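Local coordinates for protein aspartate--tRNA(Asp/Asn) ligase (Thermus thermophilus, PDB 1N9W) that attaches L-aspartate to both tRNA(Asp) and tRNA(Asn), first activating the amino acid with ATP as Asp-AMP and then transferring it to the acceptor end, at residues A121-K126 and R254-T259; L125-A130 and Q399-L404; F324-E329 and T334-L339. All coordinates share one frame; numbering follows the deposited sequence.

Interaction 1: residues A121-K126 and R254-T259; sequences ARAPLK and RLLGAT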
ATOM      1  N   ALA B 121      12.617  -3.416 -18.842  1.00 25.57           N
ATOM      2  CA  ALA B 121      11.280  -2.843 -18.874  1.00 23.99           C
ATOM      3  C   ALA B 121      10.554  -2.990 -17.533  1.00 22.99           C
ATOM      4  O   ALA B 121       9.808  -2.096 -17.126  1.00 22.22           O
ATOM      5  CB  ALA B 121      10.461  -3.496 -19.988  1.00 21.51           C
ATOM      6  N   ARG B 122      10.791  -4.105 -16.849  1.00 20.94           N
ATOM      7  CA  ARG B 122      10.141  -4.395 -15.559  1.00 21.53           C
ATOM      8  C   ARG B 122      10.880  -3.777 -14.360  1.00 20.08           C
ATOM      9  O   ARG B 122      10.274  -3.500 -13.326  1.00 18.67           O
ATOM     10  CB  ARG B 122      10.094  -5.922 -15.349  1.00 22.93           C
ATOM     11  CG  ARG B 122      11.254  -6.437 -14.478  1.00 25.21           C
ATOM     12  CD  ARG B 122      12.017  -7.657 -15.019  1.00 26.29           C
ATOM     13  NE  ARG B 122      11.288  -8.903 -14.925  1.00 24.63           N
ATOM     14  CZ  ARG B 122      11.856 -10.105 -14.788  1.00 24.77           C
ATOM     15  NH1 ARG B 122      13.174 -10.240 -14.719  1.00 20.52           N
ATOM     16  NH2 ARG B 122      11.091 -11.188 -14.726  1.00 22.15           N
ATOM     17  N   ALA B 123      12.188  -3.577 -14.512  1.00 17.46           N
ATOM     18  CA  ALA B 123      13.014  -3.059 -13.431  1.00 20.85           C
ATOM     19  C   ALA B 123      12.531  -1.785 -12.717  1.00 21.09           C
ATOM     20  O   ALA B 123      12.561  -1.709 -11.489  1.00 20.13           O
ATOM     21  CB  ALA B 123      14.460  -2.881 -13.923  1.00 18.50           C
ATOM     22  N   PRO B 124      12.077  -0.769 -13.467  1.00 22.81           N
ATOM     23  CA  PRO B 124      11.610   0.462 -12.806  1.00 23.34           C
ATOM     24  C   PRO B 124      10.426   0.217 -11.856  1.00 25.42           C
ATOM     25  O   PRO B 124      10.286   0.891 -10.830  1.00 25.16           O
ATOM     26  CB  PRO B 124      11.215   1.363 -13.982  1.00 23.30           C
ATOM     27  CG  PRO B 124      12.111   0.894 -15.095  1.00 24.16           C
ATOM     28  CD  PRO B 124      12.065  -0.618 -14.934  1.00 21.86           C
ATOM     29  N   LEU B 125       9.574  -0.743 -12.201  1.00 25.22           N
ATOM     30  CA  LEU B 125       8.420  -1.051 -11.364  1.00 26.55           C
ATOM     31  C   LEU B 125       8.865  -1.776 -10.087  1.00 23.83           C
ATOM     32  O   LEU B 125       8.277  -1.593  -9.018  1.00 24.83           O
ATOM     33  CB  LEU B 125       7.406  -1.911 -12.148  1.00 27.58           C
ATOM     34  CG  LEU B 125       6.786  -1.291 -13.412  1.00 29.42           C
ATOM     35  CD1 LEU B 125       5.807  -2.263 -14.065  1.00 30.79           C
ATOM     36  CD2 LEU B 125       6.059   0.003 -13.041  1.00 30.98           C
ATOM     37  N   LYS B 126       9.913  -2.583 -10.211  1.00 22.76           N
ATOM     38  CA  LYS B 126      10.461  -3.330  -9.085  1.00 23.43           C
ATOM     39  C   LYS B 126      11.092  -2.323  -8.116  1.00 23.71           C
ATOM     40  O   LYS B 126      10.956  -2.436  -6.895  1.00 21.74           O
ATOM     41  CB  LYS B 126      11.512  -4.323  -9.591  1.00 24.28           C
ATOM     42  CG  LYS B 126      12.164  -5.197  -8.528  1.00 29.13           C
ATOM     43  CD  LYS B 126      11.155  -6.093  -7.838  1.00 28.88           C
ATOM     44  CE  LYS B 126      11.838  -7.091  -6.906  1.00 32.59           C
ATOM     45  NZ  LYS B 126      10.840  -7.774  -6.007  1.00 31.72           N
ATOM     46  N   ARG B 254      21.400  -1.412 -10.792  1.00 34.17           N
ATOM     47  CA  ARG B 254      22.616  -1.608 -11.569  1.00 35.20           C
ATOM     48  C   ARG B 254      22.321  -1.961 -13.025  1.00 36.42           C
ATOM     49  O   ARG B 254      22.996  -1.485 -13.937  1.00 37.82           O
ATOM     50  CB  ARG B 254      23.479  -2.698 -10.934  1.00 35.82           C
ATOM     51  CG  ARG B 254      24.195  -2.251  -9.672  1.00 37.63           C
ATOM     52  CD  ARG B 254      25.171  -3.316  -9.206  1.00 40.34           C
ATOM     53  NE  ARG B 254      24.492  -4.472  -8.611  1.00 40.15           N
ATOM     54  CZ  ARG B 254      23.931  -4.463  -7.406  1.00 40.69           C
ATOM     55  NH1 ARG B 254      23.967  -3.358  -6.668  1.00 41.51           N
ATOM     56  NH2 ARG B 254      23.348  -5.554  -6.933  1.00 39.93           N
ATOM     57  N   LEU B 255      21.309  -2.792 -13.245  1.00 36.08           N
ATOM     58  CA  LEU B 255      20.946  -3.196 -14.600  1.00 35.29           C
ATOM     59  C   LEU B 255      20.601  -1.982 -15.466  1.00 35.82           C
ATOM     60  O   LEU B 255      21.017  -1.893 -16.620  1.00 36.38           O
ATOM     61  CB  LEU B 255      19.757  -4.155 -14.544  1.00 35.77           C
ATOM     62  CG  LEU B 255      19.058  -4.474 -15.867  1.00 35.19           C
ATOM     63  CD1 LEU B 255      19.933  -5.398 -16.709  1.00 36.08           C
ATOM     64  CD2 LEU B 255      17.714  -5.114 -15.572  1.00 33.35           C
ATOM     65  N   LEU B 256      19.839  -1.046 -14.907  1.00 36.22           N
ATOM     66  CA  LEU B 256      19.459   0.151 -15.653  1.00 37.60           C
ATOM     67  C   LEU B 256      20.632   1.128 -15.689  1.00 38.11           C
ATOM     68  O   LEU B 256      20.568   2.172 -16.334  1.00 36.92           O
ATOM     69  CB  LEU B 256      18.229   0.805 -15.008  1.00 37.04           C
ATOM     70  CG  LEU B 256      16.964  -0.060 -14.929  1.00 36.28           C
ATOM     71  CD1 LEU B 256      15.926   0.598 -14.042  1.00 33.86           C
ATOM     72  CD2 LEU B 256      16.414  -0.287 -16.322  1.00 34.42           C
ATOM     73  N   GLY B 257      21.704   0.773 -14.988  1.00 40.30           N
ATOM     74  CA  GLY B 257      22.882   1.621 -14.952  1.00 43.16           C
ATOM     75  C   GLY B 257      22.622   3.040 -14.471  1.00 44.72           C
ATOM     76  O   GLY B 257      23.401   3.941 -14.755  1.00 45.01           O
ATOM     77  N   ALA B 258      21.532   3.244 -13.741  1.00 45.14           N
ATOM     78  CA  ALA B 258      21.205   4.574 -13.243  1.00 46.35           C
ATOM     79  C   ALA B 258      22.268   5.071 -12.266  1.00 45.58           C
ATOM     80  O   ALA B 258      22.740   4.308 -11.422  1.00 46.99           O
ATOM     81  CB  ALA B 258      19.840   4.546 -12.554  1.00 46.97           C
ATOM     82  N   THR B 259      22.652   6.340 -12.380  1.00 44.37           N
ATOM     83  CA  THR B 259      23.642   6.909 -11.464  1.00 44.05           C
ATOM     84  C   THR B 259      22.882   7.365 -10.212  1.00 42.65           C
ATOM     85  O   THR B 259      21.870   8.060 -10.314  1.00 40.89           O
ATOM     86  CB  THR B 259      24.367   8.128 -12.089  1.00 44.52           C
ATOM     87  OG1 THR B 259      23.419   9.166 -12.364  1.00 46.82           O
ATOM     88  CG2 THR B 259      25.068   7.731 -13.377  1.00 44.20           C
TER
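Leu256 brings the end of its side chain onto Ala123 and Pro124, joining a helix that closes with a Schellman motif to the first turns of helix 119-141. That long helix faces the second subunit, as the motif 1 helix of class II synthetases does. CD1 of Leu256 sits 3.8 Å from CB of Ala123 and 4.0 Å from CG of Pro124, touching the alanine methyl and the proline ring at once. Leu255 helps from farther off, with its CD2 4.3 Å from CB of Ala123. No hydrogen bond crosses; the contact is purely apolar.

Leu256 owes its direction partly to chi1 (-60°), which sets CG beside its own backbone N and opposite the carbonyl carbon. Outside the pair, Leu402 of helix 394-402 packs on both Pro124 and Leu256, whereas Arg122 turns to another side of the helix and gives a hydrogen bond from NH2 to Val189 O of the second subunit. Directly after Leu256, Gly257 is the first residue to leave helical geometry, with positive phi (56°), and Gly257 N reaches back to Arg254 O at 2.8 Å.

Interaction 2: residues L125-A130 and Q399-L404; sequences LKVQAA and QKLLGL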
ATOM      1  N   LEU B 125       9.574  -0.743 -12.201  1.00 25.22           N
ATOM      2  CA  LEU B 125       8.420  -1.051 -11.364  1.00 26.55           C
ATOM      3  C   LEU B 125       8.865  -1.776 -10.087  1.00 23.83           C
ATOM      4  O   LEU B 125       8.277  -1.593  -9.018  1.00 24.83           O
ATOM      5  CB  LEU B 125       7.406  -1.911 -12.148  1.00 27.58           C
ATOM      6  CG  LEU B 125       6.786  -1.291 -13.412  1.00 29.42           C
ATOM      7  CD1 LEU B 125       5.807  -2.263 -14.065  1.00 30.79           C
ATOM      8  CD2 LEU B 125       6.059   0.003 -13.041  1.00 30.98           C
ATOM      9  N   LYS B 126       9.913  -2.583 -10.211  1.00 22.76           N
ATOM     10  CA  LYS B 126      10.461  -3.330  -9.085  1.00 23.43           C
ATOM     11  C   LYS B 126      11.092  -2.323  -8.116  1.00 23.71           C
ATOM     12  O   LYS B 126      10.956  -2.436  -6.895  1.00 21.74           O
ATOM     13  CB  LYS B 126      11.512  -4.323  -9.591  1.00 24.28           C
ATOM     14  CG  LYS B 126      12.164  -5.197  -8.528  1.00 29.13           C
ATOM     15  CD  LYS B 126      11.155  -6.093  -7.838  1.00 28.88           C
ATOM     16  CE  LYS B 126      11.838  -7.091  -6.906  1.00 32.59           C
ATOM     17  NZ  LYS B 126      10.840  -7.774  -6.007  1.00 31.72           N
ATOM     18  N   VAL B 127      11.767  -1.325  -8.675  1.00 22.95           N
ATOM     19  CA  VAL B 127      12.402  -0.301  -7.864  1.00 23.46           C
ATOM     20  C   VAL B 127      11.327   0.545  -7.185  1.00 21.76           C
ATOM     21  O   VAL B 127      11.447   0.888  -6.013  1.00 20.84           O
ATOM     22  CB  VAL B 127      13.346   0.577  -8.745  1.00 23.96           C
ATOM     23  CG1 VAL B 127      13.857   1.776  -7.952  1.00 20.21           C
ATOM     24  CG2 VAL B 127      14.531  -0.269  -9.220  1.00 22.76           C
ATOM     25  N   GLN B 128      10.258   0.851  -7.916  1.00 23.53           N
ATOM     26  CA  GLN B 128       9.167   1.648  -7.344  1.00 24.07           C
ATOM     27  C   GLN B 128       8.531   0.937  -6.143  1.00 23.85           C
ATOM     28  O   GLN B 128       8.193   1.576  -5.151  1.00 23.85           O
ATOM     29  CB  GLN B 128       8.089   1.907  -8.383  1.00 23.54           C
ATOM     30  CG  GLN B 128       6.987   2.829  -7.884  1.00 27.97           C
ATOM     31  CD  GLN B 128       5.932   3.068  -8.932  1.00 28.61           C
ATOM     32  OE1 GLN B 128       4.937   2.348  -9.006  1.00 30.77           O
ATOM     33  NE2 GLN B 128       6.153   4.073  -9.770  1.00 31.50           N
ATOM     34  N   ALA B 129       8.359  -0.381  -6.254  1.00 22.31           N
ATOM     35  CA  ALA B 129       7.766  -1.145  -5.176  1.00 21.98           C
ATOM     36  C   ALA B 129       8.673  -1.051  -3.966  1.00 21.78           C
ATOM     37  O   ALA B 129       8.207  -0.995  -2.823  1.00 20.10           O
ATOM     38  CB  ALA B 129       7.573  -2.607  -5.583  1.00 21.08           C
ATOM     39  N   ALA B 130       9.978  -1.026  -4.201  1.00 22.80           N
ATOM     40  CA  ALA B 130      10.905  -0.924  -3.083  1.00 22.54           C
ATOM     41  C   ALA B 130      10.777   0.463  -2.446  1.00 23.03           C
ATOM     42  O   ALA B 130      10.651   0.566  -1.228  1.00 22.88           O
ATOM     43  CB  ALA B 130      12.338  -1.186  -3.561  1.00 22.78           C
ATOM     44  N   GLN B 399      11.324   7.802 -12.018  1.00 31.33           N
ATOM     45  CA  GLN B 399      11.805   8.176 -13.342  1.00 33.38           C
ATOM     46  C   GLN B 399      13.158   8.876 -13.263  1.00 32.61           C
ATOM     47  O   GLN B 399      14.142   8.438 -13.866  1.00 32.93           O
ATOM     48  CB  GLN B 399      10.803   9.112 -14.013  1.00 35.26           C
ATOM     49  CG  GLN B 399      11.125   9.448 -15.452  1.00 37.62           C
ATOM     50  CD  GLN B 399      10.911  10.915 -15.756  1.00 39.86           C
ATOM     51  OE1 GLN B 399       9.944  11.523 -15.292  1.00 40.31           O
ATOM     52  NE2 GLN B 399      11.810  11.493 -16.544  1.00 41.99           N
ATOM     53  N   LYS B 400      13.200   9.971 -12.518  1.00 32.61           N
ATOM     54  CA  LYS B 400      14.424  10.733 -12.372  1.00 33.20           C
ATOM     55  C   LYS B 400      15.535   9.974 -11.662  1.00 32.81           C
ATOM     56  O   LYS B 400      16.718  10.165 -11.954  1.00 33.70           O
ATOM     57  CB  LYS B 400      14.127  12.058 -11.661  1.00 33.58           C
ATOM     58  CG  LYS B 400      13.580  13.109 -12.609  1.00 37.04           C
ATOM     59  CD  LYS B 400      14.640  13.444 -13.661  1.00 38.41           C
ATOM     60  CE  LYS B 400      14.101  14.323 -14.766  1.00 40.80           C
ATOM     61  NZ  LYS B 400      15.187  14.738 -15.690  1.00 43.21           N
ATOM     62  N   LEU B 401      15.159   9.093 -10.744  1.00 32.32           N
ATOM     63  CA  LEU B 401      16.135   8.300  -9.998  1.00 30.03           C
ATOM     64  C   LEU B 401      16.849   7.314 -10.913  1.00 30.07           C
ATOM     65  O   LEU B 401      18.048   7.081 -10.775  1.00 28.91           O
ATOM     66  CB  LEU B 401      15.434   7.518  -8.886  1.00 31.42           C
ATOM     67  CG  LEU B 401      16.310   6.691  -7.943  1.00 32.22           C
ATOM     68  CD1 LEU B 401      17.112   7.625  -7.053  1.00 32.32           C
ATOM     69  CD2 LEU B 401      15.435   5.785  -7.075  1.00 33.14           C
ATOM     70  N   LEU B 402      16.104   6.734 -11.848  1.00 29.67           N
ATOM     71  CA  LEU B 402      16.668   5.741 -12.751  1.00 30.87           C
ATOM     72  C   LEU B 402      17.119   6.268 -14.112  1.00 31.68           C
ATOM     73  O   LEU B 402      17.572   5.495 -14.959  1.00 30.42           O
ATOM     74  CB  LEU B 402      15.658   4.607 -12.945  1.00 30.62           C
ATOM     75  CG  LEU B 402      15.255   3.937 -11.633  1.00 30.74           C
ATOM     76  CD1 LEU B 402      14.152   2.922 -11.870  1.00 27.44           C
ATOM     77  CD2 LEU B 402      16.477   3.288 -11.011  1.00 30.90           C
ATOM     78  N   GLY B 403      16.991   7.576 -14.322  1.00 31.95           N
ATOM     79  CA  GLY B 403      17.402   8.172 -15.580  1.00 33.47           C
ATOM     80  C   GLY B 403      16.594   7.661 -16.753  1.00 36.06           C
ATOM     81  O   GLY B 403      17.136   7.369 -17.817  1.00 35.79           O
ATOM     82  N   LEU B 404      15.285   7.561 -16.567  1.00 37.96           N
ATOM     83  CA  LEU B 404      14.419   7.059 -17.622  1.00 41.08           C
ATOM     84  C   LEU B 404      13.928   8.174 -18.542  1.00 43.02           C
ATOM     85  O   LEU B 404      13.800   9.327 -18.121  1.00 42.89           O
ATOM     86  CB  LEU B 404      13.224   6.335 -16.996  1.00 39.80           C
ATOM     87  CG  LEU B 404      13.572   5.360 -15.864  1.00 41.03           C
ATOM     88  CD1 LEU B 404      12.302   4.926 -15.154  1.00 39.48           C
ATOM     89  CD2 LEU B 404      14.325   4.167 -16.413  1.00 38.67           C
TER
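Val127 holds CG1 anti to its backbone N (chi1 172°), and Leu402 holds CG opposite its carbonyl carbon (chi1 -58°), a pair of settings that bring the two branched side chains tip to tip. Leu402 does its touching with one methyl. Its CD1 comes 4.0 Å from Val127 CB and 4.1 Å from Val127 CG1, with Val127 CG2 hardly farther away, which means that the methyl meets the whole fork of the valine and not a single branch. Leu401, one residue earlier, adds a looser touch, its CD2 lying 4.4 Å from Val127 CG1. The backbones stay well apart, the nearest CA atoms being those of Val127 and Leu402 at 8.9 Å, and only hydrocarbon bridges the distance.

The two helices are elements of a class II synthetase core. Helix 119-141 probably corresponds to the long helix of motif 1, and helix 394-402, entered from strand 387-393, probably to that of motif 3; Arg396, near the start of the latter, is a predicted ATP ligand. Their contact is buried. Glu252 and Ile253 of helix 250-255 also pack on Val127, and Trp260, Pro261 and Phe341 on Leu401, while Leu125 and Gln128 meet Met186 and Phe148 of the second subunit. Beyond Leu402 the chain leaves its helix at Gly403, which has positive phi. Leu404 N then bonds back to Gln399 O at 3.1 Å, and Gln399 NE2 makes a weak hydrogen bond of 3.3 Å to Leu404 O.

Interaction 3: residues F324-E329 and T334-L339; sequences FYTYPE and TRSFDL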
ATOM      1  N   PHE B 324      -6.233  28.256  -0.882  1.00 59.16           N
ATOM      2  CA  PHE B 324      -6.671  29.072   0.241  1.00 59.51           C
ATOM      3  C   PHE B 324      -6.404  28.426   1.595  1.00 59.18           C
ATOM      4  O   PHE B 324      -6.463  29.099   2.625  1.00 59.24           O
ATOM      5  CB  PHE B 324      -8.162  29.369   0.115  1.00 60.12           C
ATOM      6  CG  PHE B 324      -9.047  28.217   0.485  1.00 60.29           C
ATOM      7  CD1 PHE B 324      -9.446  28.029   1.805  1.00 59.52           C
ATOM      8  CD2 PHE B 324      -9.432  27.288  -0.472  1.00 59.64           C
ATOM      9  CE1 PHE B 324     -10.242  26.946   2.157  1.00 59.91           C
ATOM     10  CE2 PHE B 324     -10.225  26.202  -0.129  1.00 60.01           C
ATOM     11  CZ  PHE B 324     -10.619  26.024   1.191  1.00 60.13           C
ATOM     12  N   TYR B 325      -6.127  27.125   1.601  1.00 58.94           N
ATOM     13  CA  TYR B 325      -5.864  26.420   2.857  1.00 58.88           C
ATOM     14  C   TYR B 325      -4.397  26.449   3.267  1.00 58.38           C
ATOM     15  O   TYR B 325      -4.030  25.927   4.319  1.00 58.59           O
ATOM     16  CB  TYR B 325      -6.366  24.971   2.779  1.00 59.85           C
ATOM     17  CG  TYR B 325      -5.906  24.176   1.572  1.00 60.89           C
ATOM     18  CD1 TYR B 325      -4.552  23.939   1.334  1.00 61.06           C
ATOM     19  CD2 TYR B 325      -6.835  23.643   0.676  1.00 61.30           C
ATOM     20  CE1 TYR B 325      -4.133  23.191   0.237  1.00 61.53           C
ATOM     21  CE2 TYR B 325      -6.428  22.893  -0.423  1.00 62.03           C
ATOM     22  CZ  TYR B 325      -5.076  22.672  -0.637  1.00 62.18           C
ATOM     23  OH  TYR B 325      -4.671  21.936  -1.724  1.00 62.80           O
ATOM     24  N   THR B 326      -3.562  27.070   2.441  1.00 57.73           N
ATOM     25  CA  THR B 326      -2.141  27.164   2.737  1.00 57.80           C
ATOM     26  C   THR B 326      -1.906  28.229   3.803  1.00 59.12           C
ATOM     27  O   THR B 326      -2.289  29.381   3.625  1.00 58.35           O
ATOM     28  CB  THR B 326      -1.344  27.533   1.482  1.00 56.85           C
ATOM     29  OG1 THR B 326      -1.717  26.658   0.414  1.00 55.93           O
ATOM     30  CG2 THR B 326       0.149  27.394   1.743  1.00 55.39           C
ATOM     31  N   TYR B 327      -1.275  27.833   4.906  1.00 61.02           N
ATOM     32  CA  TYR B 327      -0.987  28.743   6.008  1.00 62.52           C
ATOM     33  C   TYR B 327      -0.284  29.993   5.476  1.00 64.27           C
ATOM     34  O   TYR B 327       0.836  29.918   4.970  1.00 62.88           O
ATOM     35  CB  TYR B 327      -0.095  28.062   7.053  1.00 62.29           C
ATOM     36  CG  TYR B 327      -0.109  28.733   8.410  1.00 61.90           C
ATOM     37  CD1 TYR B 327      -0.995  28.319   9.404  1.00 62.47           C
ATOM     38  CD2 TYR B 327       0.735  29.806   8.687  1.00 62.74           C
ATOM     39  CE1 TYR B 327      -1.042  28.961  10.643  1.00 63.55           C
ATOM     40  CE2 TYR B 327       0.696  30.458   9.922  1.00 63.63           C
ATOM     41  CZ  TYR B 327      -0.196  30.030  10.895  1.00 64.10           C
ATOM     42  OH  TYR B 327      -0.250  30.675  12.113  1.00 63.87           O
ATOM     43  N   PRO B 328      -0.947  31.159   5.575  1.00 65.97           N
ATOM     44  CA  PRO B 328      -0.400  32.436   5.109  1.00 67.65           C
ATOM     45  C   PRO B 328       0.762  32.957   5.945  1.00 69.63           C
ATOM     46  O   PRO B 328       0.853  32.694   7.142  1.00 69.29           O
ATOM     47  CB  PRO B 328      -1.602  33.372   5.174  1.00 66.95           C
ATOM     48  CG  PRO B 328      -2.767  32.452   4.997  1.00 66.72           C
ATOM     49  CD  PRO B 328      -2.378  31.301   5.886  1.00 66.06           C
ATOM     50  N   GLU B 329       1.647  33.706   5.299  1.00 72.63           N
ATOM     51  CA  GLU B 329       2.794  34.304   5.964  1.00 76.17           C
ATOM     52  C   GLU B 329       2.547  35.802   5.841  1.00 77.87           C
ATOM     53  O   GLU B 329       1.908  36.252   4.890  1.00 77.88           O
ATOM     54  CB  GLU B 329       4.081  33.903   5.244  1.00 77.35           C
ATOM     55  CG  GLU B 329       5.350  33.991   6.092  1.00 79.80           C
ATOM     56  CD  GLU B 329       5.394  32.946   7.199  1.00 80.56           C
ATOM     57  OE1 GLU B 329       4.437  32.883   7.996  1.00 81.00           O
ATOM     58  OE2 GLU B 329       6.385  32.186   7.267  1.00 81.56           O
ATOM     59  N   THR B 334       3.693  32.112   1.914  1.00 67.26           N
ATOM     60  CA  THR B 334       2.977  31.049   2.612  1.00 64.70           C
ATOM     61  C   THR B 334       3.985  30.023   3.112  1.00 63.39           C
ATOM     62  O   THR B 334       5.126  29.992   2.655  1.00 62.89           O
ATOM     63  CB  THR B 334       1.976  30.329   1.681  1.00 64.26           C
ATOM     64  OG1 THR B 334       2.629  29.975   0.458  1.00 62.55           O
ATOM     65  CG2 THR B 334       0.788  31.218   1.379  1.00 65.04           C
ATOM     66  N   ARG B 335       3.561  29.188   4.055  1.00 62.07           N
ATOM     67  CA  ARG B 335       4.428  28.155   4.604  1.00 61.24           C
ATOM     68  C   ARG B 335       4.356  26.898   3.744  1.00 60.42           C
ATOM     69  O   ARG B 335       4.144  25.794   4.246  1.00 60.94           O
ATOM     70  CB  ARG B 335       4.016  27.825   6.035  1.00 61.88           C
ATOM     71  CG  ARG B 335       4.223  28.964   7.002  1.00 62.68           C
ATOM     72  CD  ARG B 335       3.847  28.546   8.407  1.00 63.65           C
ATOM     73  NE  ARG B 335       4.089  29.614   9.367  1.00 64.34           N
ATOM     74  CZ  ARG B 335       3.867  29.509  10.669  1.00 64.32           C
ATOM     75  NH1 ARG B 335       3.393  28.377  11.173  1.00 64.30           N
ATOM     76  NH2 ARG B 335       4.118  30.536  11.470  1.00 64.15           N
ATOM     77  N   SER B 336       4.531  27.085   2.441  1.00 59.18           N
ATOM     78  CA  SER B 336       4.490  25.991   1.486  1.00 57.44           C
ATOM     79  C   SER B 336       5.878  25.758   0.895  1.00 56.22           C
ATOM     80  O   SER B 336       6.769  26.599   1.035  1.00 54.95           O
ATOM     81  CB  SER B 336       3.499  26.315   0.366  1.00 58.14           C
ATOM     82  OG  SER B 336       3.862  27.516  -0.291  1.00 58.34           O
ATOM     83  N   PHE B 337       6.052  24.612   0.239  1.00 53.56           N
ATOM     84  CA  PHE B 337       7.327  24.261  -0.380  1.00 51.15           C
ATOM     85  C   PHE B 337       7.153  23.199  -1.469  1.00 49.53           C
ATOM     86  O   PHE B 337       6.187  22.437  -1.462  1.00 48.32           O
ATOM     87  CB  PHE B 337       8.318  23.760   0.687  1.00 52.16           C
ATOM     88  CG  PHE B 337       7.905  22.471   1.360  1.00 52.32           C
ATOM     89  CD1 PHE B 337       8.076  21.245   0.721  1.00 52.13           C
ATOM     90  CD2 PHE B 337       7.317  22.489   2.621  1.00 52.89           C
ATOM     91  CE1 PHE B 337       7.668  20.055   1.328  1.00 51.92           C
ATOM     92  CE2 PHE B 337       6.906  21.304   3.236  1.00 53.34           C
ATOM     93  CZ  PHE B 337       7.081  20.088   2.585  1.00 52.69           C
ATOM     94  N   ASP B 338       8.096  23.171  -2.404  1.00 46.65           N
ATOM     95  CA  ASP B 338       8.100  22.218  -3.502  1.00 43.47           C
ATOM     96  C   ASP B 338       9.478  21.606  -3.540  1.00 42.78           C
ATOM     97  O   ASP B 338      10.467  22.307  -3.345  1.00 42.37           O
ATOM     98  CB  ASP B 338       7.829  22.925  -4.829  1.00 43.26           C
ATOM     99  CG  ASP B 338       6.366  22.957  -5.183  1.00 43.74           C
ATOM    100  OD1 ASP B 338       5.529  22.791  -4.274  1.00 44.32           O
ATOM    101  OD2 ASP B 338       6.048  23.154  -6.378  1.00 45.09           O
ATOM    102  N   LEU B 339       9.552  20.299  -3.774  1.00 41.50           N
ATOM    103  CA  LEU B 339      10.854  19.645  -3.839  1.00 40.51           C
ATOM    104  C   LEU B 339      11.211  19.383  -5.294  1.00 40.15           C
ATOM    105  O   LEU B 339      10.422  18.804  -6.041  1.00 40.69           O
ATOM    106  CB  LEU B 339      10.841  18.325  -3.064  1.00 39.29           C
ATOM    107  CG  LEU B 339      12.098  17.463  -3.214  1.00 39.27           C
ATOM    108  CD1 LEU B 339      13.325  18.243  -2.755  1.00 38.93           C
ATOM    109  CD2 LEU B 339      11.942  16.183  -2.410  1.00 37.69           C
TER
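A single backbone bridge between Pro328 and Thr334 marks where the loop ahead of strand 336-341 folds back beside the strand's entrance, near the predicted aspartate site (Ser348, Arg352) of the class II catalytic domain. Arg335 N donates an almost straight hydrogen bond to Tyr327 O at 3.0 Å. Arg335 is also the centre of an inverse gamma turn.

The side chains of Tyr327 and Arg335 run alongside each other in the same direction. With CG anti to its backbone N (chi1 -161°), Tyr327 lays its ring along the extended arginine: Tyr327 CD2 is 3.4 Å from Arg335 CD, and Tyr327 CE2 lies 3.4 Å from Arg335 CZ, over the centre of the guanidinium. The two planes are 26° apart. Glu329 comes crosswise to the guanidinium's edge, its carboxylate turned 73° from that plane, in a long salt bridge of 3.6 Å from OE1 to Arg335 NE; its OE2 pairs with Arg316. A leucine in place of Arg335 would probably leave Glu329 short of one of its positive partners and Gln351 OE1 without the hydrogen bond that NH1 gives it. On the other flank Thr326 CG2 presses tightly on Thr334 CB at 3.5 Å, and Ser336 OG donates at 2.9 Å to Thr334 OG1, which is also hydrogen-bonded to Tyr317 O.

Strand 336-341 then runs on between strands 344-351 and 311-315. Backbone bonds to Gln351 hold both Tyr327 and Arg335 against the former, and helix 227-248 packs on Phe337 and Leu339.

Overall arrangement
All three contacts belong to the class II catalytic domain, but they form two groups. Interactions 1 and 2 share helix 119-141, which faces the second subunit, and overlap at Leu125 and Lys126; their centres are about 6 Å apart, and Ala258 of the first packs on Leu402 of the second. Helices 119-141, 250-255 and 394-402 thus meet in one apolar cluster. Interaction 3 lies elsewhere, its centre about 35 Å from that of interaction 1 and about 29 Å from that of interaction 2. Along the chain it follows interaction 1 and falls between the two segments of interaction 2. The dimer-facing helix's packing and the predicted aspartate-binding end of the sheet are therefore built from interleaved sequence.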